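Local coordinates for C. albicans actin interacting protein Aip5 (Candida albicans SC5314, PDB 6M4C), which probably promotes actin nucleation together with the polarisome complex, in support of filamentous growth of the fungus, at residues A33-N38 with Y89-L94; P67-G72 with E93-T98. All blocks are in the same frame, centred on the assembly; numbering follows the deposited sequence.

Contact 1 of 2, residues A33-N38 with Y89-L94; sequences AILQGN and YRLREL
Ile34, Leu35 and Asn38, at the end of helix 22-36 and just beyond it, meet Leu91 and Arg92 in the first turn of helix 91-96, a worked example of one leucine serving a mixed apolar and polar surface. The apolar part centres on a single methyl. Leu91 CD2 lies 3.7 Å from Ile34 CG2, the side chains slanting across one another, while Leu35 CD2 stays at a looser 4.4 Å from the same Leu91 CD2. With CG anti to the backbone N (chi1 174°), Leu91 carries its CD2 methyl to helix 22-36.

The amide of Asn38 extends the leucine's surroundings with a polar group. Its CG sits 3.8 Å from Leu91 CD2, and OD1 and ND2 are almost as near, so the methyl rests against the amide as a whole. The amide is itself tied back to the last turns of helix 22-36: Asn38 ND2 donates to Ile34 O over 2.9 Å, with an N-H...O angle of 154° and the donor tilted 16° from the carbonyl plane. ND2 also makes a weak bond to Asn86 OD1, and the two together probably hold the amide's rotation.

The third element is a polar approach. Bent at chi3, the Arg92 chain brings its guanidinium round so that Asn38 O faces the rim of the group, close to its plane. Because the angle at NH1 is poor, this is not counted as a hydrogen bond; a favourable charge-dipole attraction is plausible.

Helix 79-87 covers the same patch, with Ile82 and Asn86 touching Leu91 and Asn86 also meeting Ile34. It ends in a Schellman motif with Tyr89 as C-prime residue, and Arg90 occupies the N-cap position of helix 91-96, the chain's last helix, which comes to lie beside the end of helix 22-36.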
loop_
_atom_site.group_PDB
_atom_site.type_symbol
_atom_site.label_atom_id
_atom_site.label_comp_id
_atom_site.label_asym_id
_atom_site.label_seq_id
_atom_site.Cartn_x
_atom_site.Cartn_y
_atom_site.Cartn_z
ATOM N N ALA A 33 13.031 3.551 -1.672
ATOM C CA ALA A 33 14.206 3.624 -2.528
ATOM C C ALA A 33 15.263 2.638 -2.029
ATOM O O ALA A 33 15.844 1.882 -2.805
ATOM C CB ALA A 33 14.716 5.039 -2.535
ATOM N N ILE A 34 15.484 2.624 -0.710
ATOM C CA ILE A 34 16.414 1.669 -0.142
ATOM C C ILE A 34 15.934 0.250 -0.428
ATOM O O ILE A 34 16.746 -0.633 -0.678
ATOM C CB ILE A 34 16.549 1.867 1.373
ATOM C CG1 ILE A 34 17.207 3.195 1.742
ATOM C CG2 ILE A 34 17.280 0.669 1.964
ATOM C CD1 ILE A 34 17.449 3.362 3.223
ATOM N N LEU A 35 14.626 0.005 -0.289
ATOM C CA LEU A 35 14.169 -1.370 -0.378
ATOM C C LEU A 35 14.346 -1.849 -1.812
ATOM O O LEU A 35 14.757 -2.993 -2.049
ATOM C CB LEU A 35 12.728 -1.512 0.125
ATOM C CG LEU A 35 12.541 -1.520 1.650
ATOM C CD1 LEU A 35 11.167 -2.048 2.023
ATOM C CD2 LEU A 35 13.603 -2.355 2.366
ATOM N N GLN A 36 14.075 -0.918 -2.738
ATOM C CA GLN A 36 14.007 -1.212 -4.156
ATOM C C GLN A 36 15.438 -1.325 -4.661
ATOM O O GLN A 36 15.765 -2.274 -5.360
ATOM C CB GLN A 36 13.158 -0.173 -4.884
ATOM C CG GLN A 36 13.019 -0.423 -6.375
ATOM C CD GLN A 36 12.432 0.781 -7.072
ATOM O OE1 GLN A 36 11.857 1.670 -6.447
ATOM N NE2 GLN A 36 12.589 0.827 -8.386
ATOM N N GLY A 37 16.290 -0.407 -4.193
ATOM C CA GLY A 37 17.738 -0.495 -4.327
ATOM C C GLY A 37 18.394 -1.821 -3.905
ATOM O O GLY A 37 19.526 -2.098 -4.296
ATOM N N ASN A 38 17.699 -2.650 -3.123
ATOM C CA ASN A 38 18.324 -3.797 -2.500
ATOM C C ASN A 38 17.604 -5.060 -2.934
ATOM O O ASN A 38 17.770 -6.112 -2.308
ATOM C CB ASN A 38 18.236 -3.746 -0.977
ATOM C CG ASN A 38 19.414 -3.056 -0.323
ATOM O OD1 ASN A 38 20.357 -3.708 0.147
ATOM N ND2 ASN A 38 19.348 -1.735 -0.269
ATOM N N TYR A 89 25.566 -1.835 6.072
ATOM C CA TYR A 89 25.488 -3.017 5.223
ATOM C C TYR A 89 24.971 -4.215 6.016
ATOM O O TYR A 89 25.561 -5.293 5.963
ATOM C CB TYR A 89 26.840 -3.351 4.573
ATOM C CG TYR A 89 27.347 -2.320 3.595
ATOM C CD1 TYR A 89 26.624 -1.970 2.464
ATOM C CD2 TYR A 89 28.588 -1.723 3.758
ATOM C CE1 TYR A 89 27.112 -1.068 1.525
ATOM C CE2 TYR A 89 29.085 -0.802 2.843
ATOM C CZ TYR A 89 28.342 -0.463 1.724
ATOM O OH TYR A 89 28.834 0.464 0.844
ATOM N N ARG A 90 23.847 -4.030 6.714
ATOM C CA ARG A 90 23.322 -5.082 7.574
ATOM C C ARG A 90 21.824 -5.302 7.337
ATOM O O ARG A 90 21.165 -5.950 8.152
ATOM C CB ARG A 90 23.610 -4.734 9.042
ATOM C CG ARG A 90 24.320 -5.841 9.807
ATOM C CD ARG A 90 25.808 -5.575 9.710
ATOM N NE ARG A 90 26.758 -6.658 9.904
ATOM C CZ ARG A 90 28.012 -6.615 9.460
ATOM N NH1 ARG A 90 28.443 -5.568 8.774
ATOM N NH2 ARG A 90 28.830 -7.623 9.698
ATOM N N LEU A 91 21.299 -4.794 6.207
ATOM C CA LEU A 91 19.863 -4.656 6.012
ATOM C C LEU A 91 19.186 -6.017 5.926
ATOM O O LEU A 91 18.133 -6.212 6.529
ATOM C CB LEU A 91 19.565 -3.795 4.785
ATOM C CG LEU A 91 18.093 -3.693 4.394
ATOM C CD1 LEU A 91 17.240 -3.181 5.555
ATOM C CD2 LEU A 91 17.944 -2.771 3.199
ATOM N N ARG A 92 19.812 -6.955 5.215
ATOM C CA ARG A 92 19.165 -8.224 4.925
ATOM C C ARG A 92 19.189 -9.097 6.175
ATOM O O ARG A 92 18.333 -9.969 6.349
ATOM C CB ARG A 92 19.742 -8.856 3.654
ATOM C CG ARG A 92 19.225 -8.215 2.372
ATOM C CD ARG A 92 19.711 -8.833 1.077
ATOM N NE ARG A 92 18.779 -9.808 0.536
ATOM C CZ ARG A 92 18.031 -9.623 -0.553
ATOM N NH1 ARG A 92 18.099 -8.480 -1.226
ATOM N NH2 ARG A 92 17.220 -10.591 -0.961
ATOM N N GLU A 93 20.163 -8.802 7.046
ATOM C CA GLU A 93 20.294 -9.413 8.357
ATOM C C GLU A 93 19.163 -8.947 9.279
ATOM O O GLU A 93 18.412 -9.823 9.731
ATOM C CB GLU A 93 21.692 -9.166 8.917
ATOM C CG GLU A 93 21.969 -9.940 10.190
ATOM C CD GLU A 93 23.367 -9.765 10.743
ATOM O OE1 GLU A 93 23.759 -8.600 10.997
ATOM O OE2 GLU A 93 24.071 -10.797 10.896
ATOM N N LEU A 94 19.012 -7.611 9.526
ATOM C CA LEU A 94 17.859 -7.159 10.325
ATOM C C LEU A 94 16.609 -7.781 9.732
ATOM O O LEU A 94 15.800 -8.321 10.482
ATOM C CB LEU A 94 17.674 -5.641 10.534
#

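Contact 2 of 2, residues P67-G72 with E93-T98; sequences PGVVRG and ELLYET
A buried strand-to-helix contact joins strand 68-71, an inner strand of the mixed sheet, to the last turn of helix 91-96 and the chain end beyond it; it illustrates how one long side chain can tie a chain terminus to a sheet. Most of the work falls to Arg71. An extended start (chi1 173°) and a bend at chi3 let its chain leave the strand toward the helix and turn its guanidinium to the helix end. There NH1 donates to Leu95 O at 2.6 Å, though the N-H...O angle of 136° is far from straight. Arg71 NH2 makes a weaker bond to Thr98 O at 3.2 Å, straighter at 160°. Both acceptors approach the guanidinium around its margin, not far from the plane of the group, and Gln10 OE1 accepts from NE, so all three nitrogens of this buried charge have a partner.

Apolar packing lies alongside these bonds, back along the strand toward Val69. Leu95 CD1 is 4.2 Å from Val69 CG1, the two side chains crossing at about a right angle, and 4.1 Å from Arg71 CB. Further along the arginine, CD comes within 4.2 Å of Tyr96 CD1, while Leu95 CG lies over the centre of one face of the Tyr96 ring.

Strand 68-71 runs between strands 12-16 and 74-78 and is antiparallel to both. Pro67 immediately precedes it, its backbone bonding to Trp79. A mixed sheet of order 2-1-3-4 with helices packed on it, closed here by a C-terminal helix, is the thioredoxin-like fold, consistent with the protein's family.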
loop_
_atom_site.group_PDB
_atom_site.type_symbol
_atom_site.label_atom_id
_atom_site.label_comp_id
_atom_site.label_asym_id
_atom_site.label_seq_id
_atom_site.Cartn_x
_atom_site.Cartn_y
_atom_site.Cartn_z
ATOM N N PRO A 67 7.543 6.198 8.947
ATOM C CA PRO A 67 7.357 4.874 8.345
ATOM C C PRO A 67 8.343 3.855 8.904
ATOM O O PRO A 67 9.375 4.200 9.475
ATOM C CB PRO A 67 7.612 5.081 6.838
ATOM C CG PRO A 67 8.548 6.273 6.781
ATOM C CD PRO A 67 8.141 7.134 7.969
ATOM N N GLY A 68 8.034 2.583 8.690
ATOM C CA GLY A 68 9.002 1.557 9.008
ATOM C C GLY A 68 8.663 0.266 8.284
ATOM O O GLY A 68 7.631 0.184 7.621
ATOM N N VAL A 69 9.526 -0.735 8.476
ATOM C CA VAL A 69 9.448 -1.955 7.710
ATOM C C VAL A 69 9.002 -3.053 8.650
ATOM O O VAL A 69 9.537 -3.154 9.737
ATOM C CB VAL A 69 10.812 -2.328 7.105
ATOM C CG1 VAL A 69 10.771 -3.725 6.509
ATOM C CG2 VAL A 69 11.276 -1.315 6.073
ATOM N N VAL A 70 8.090 -3.904 8.180
ATOM C CA VAL A 70 7.626 -5.049 8.937
ATOM C C VAL A 70 7.696 -6.264 8.024
ATOM O O VAL A 70 7.222 -6.238 6.896
ATOM C CB VAL A 70 6.173 -4.822 9.379
ATOM C CG1 VAL A 70 5.468 -6.106 9.810
ATOM C CG2 VAL A 70 6.056 -3.710 10.403
ATOM N N ARG A 71 8.268 -7.343 8.533
ATOM C CA ARG A 71 8.281 -8.564 7.761
ATOM C C ARG A 71 7.221 -9.491 8.353
ATOM O O ARG A 71 7.282 -9.837 9.526
ATOM C CB ARG A 71 9.697 -9.140 7.681
ATOM C CG ARG A 71 9.706 -10.508 7.020
ATOM C CD ARG A 71 10.829 -11.445 7.385
ATOM N NE ARG A 71 10.576 -12.247 8.573
ATOM C CZ ARG A 71 11.248 -12.095 9.703
ATOM N NH1 ARG A 71 12.183 -11.164 9.770
ATOM N NH2 ARG A 71 10.980 -12.855 10.751
ATOM N N GLY A 72 6.242 -9.869 7.523
ATOM C CA GLY A 72 5.036 -10.562 7.945
ATOM C C GLY A 72 4.412 -9.866 9.144
ATOM O O GLY A 72 3.973 -8.719 9.054
ATOM N N GLU A 93 20.163 -8.802 7.046
ATOM C CA GLU A 93 20.294 -9.413 8.357
ATOM C C GLU A 93 19.163 -8.947 9.279
ATOM O O GLU A 93 18.412 -9.823 9.731
ATOM C CB GLU A 93 21.692 -9.166 8.917
ATOM C CG GLU A 93 21.969 -9.940 10.190
ATOM C CD GLU A 93 23.367 -9.765 10.743
ATOM O OE1 GLU A 93 23.759 -8.600 10.997
ATOM O OE2 GLU A 93 24.071 -10.797 10.896
ATOM N N LEU A 94 19.012 -7.611 9.526
ATOM C CA LEU A 94 17.859 -7.159 10.325
ATOM C C LEU A 94 16.609 -7.781 9.732
ATOM O O LEU A 94 15.800 -8.321 10.482
ATOM C CB LEU A 94 17.674 -5.641 10.534
ATOM N N LEU A 95 16.545 -7.802 8.390
ATOM C CA LEU A 95 15.335 -8.205 7.698
ATOM C C LEU A 95 15.012 -9.685 7.905
ATOM O O LEU A 95 13.844 -10.036 8.100
ATOM C CB LEU A 95 15.389 -7.833 6.212
ATOM C CG LEU A 95 14.076 -8.041 5.446
ATOM C CD1 LEU A 95 12.922 -7.284 6.078
ATOM C CD2 LEU A 95 14.224 -7.617 4.005
ATOM N N TYR A 96 16.019 -10.555 7.822
ATOM C CA TYR A 96 15.684 -11.970 7.686
ATOM C C TYR A 96 16.149 -12.792 8.880
ATOM O O TYR A 96 16.029 -14.016 8.882
ATOM C CB TYR A 96 16.155 -12.552 6.350
ATOM C CG TYR A 96 15.570 -11.885 5.133
ATOM C CD1 TYR A 96 14.202 -11.881 4.922
ATOM C CD2 TYR A 96 16.379 -11.258 4.194
ATOM C CE1 TYR A 96 13.649 -11.283 3.804
ATOM C CE2 TYR A 96 15.841 -10.650 3.070
ATOM C CZ TYR A 96 14.470 -10.669 2.876
ATOM O OH TYR A 96 13.912 -10.063 1.790
ATOM N N GLU A 97 16.647 -12.113 9.911
ATOM C CA GLU A 97 16.896 -12.814 11.155
ATOM C C GLU A 97 16.199 -12.128 12.335
ATOM O O GLU A 97 16.811 -11.992 13.389
ATOM C CB GLU A 97 18.406 -12.951 11.340
ATOM C CG GLU A 97 19.012 -14.095 10.548
ATOM C CD GLU A 97 20.532 -14.109 10.547
ATOM O OE1 GLU A 97 21.128 -13.188 11.158
ATOM O OE2 GLU A 97 21.123 -15.040 9.937
ATOM N N THR A 98 14.930 -11.710 12.174
ATOM C CA THR A 98 14.138 -11.193 13.282
ATOM C C THR A 98 12.826 -11.967 13.437
ATOM O O THR A 98 12.879 -13.199 13.357
ATOM C CB THR A 98 13.772 -9.722 13.094
ATOM O OG1 THR A 98 14.893 -8.972 13.548
ATOM C CG2 THR A 98 12.532 -9.314 13.862
#

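Overall arrangement
Both contacts rely on helix 91-96, and their segments overlap at Glu93 and Leu94, but the touching residues are Leu91 and Arg92 in contact 1 and Leu95, Tyr96 and Thr98 in contact 2. Their centres lie 10 Å apart and they touch directly, Leu35 CD1 packing 4.1 Å from Val69 CG2. Contact 2 is buried, nearer the middle of the chain, and ties the helix to the sheet; contact 1 is partly buried and joins helix ends. Each pairs leucine packing with an arginine approaching backbone carbonyl oxygen, yet the buried arginine forms hydrogen bonds, one of them weak, whereas the exposed one makes a poorly angled approach to the oxygen across its contact.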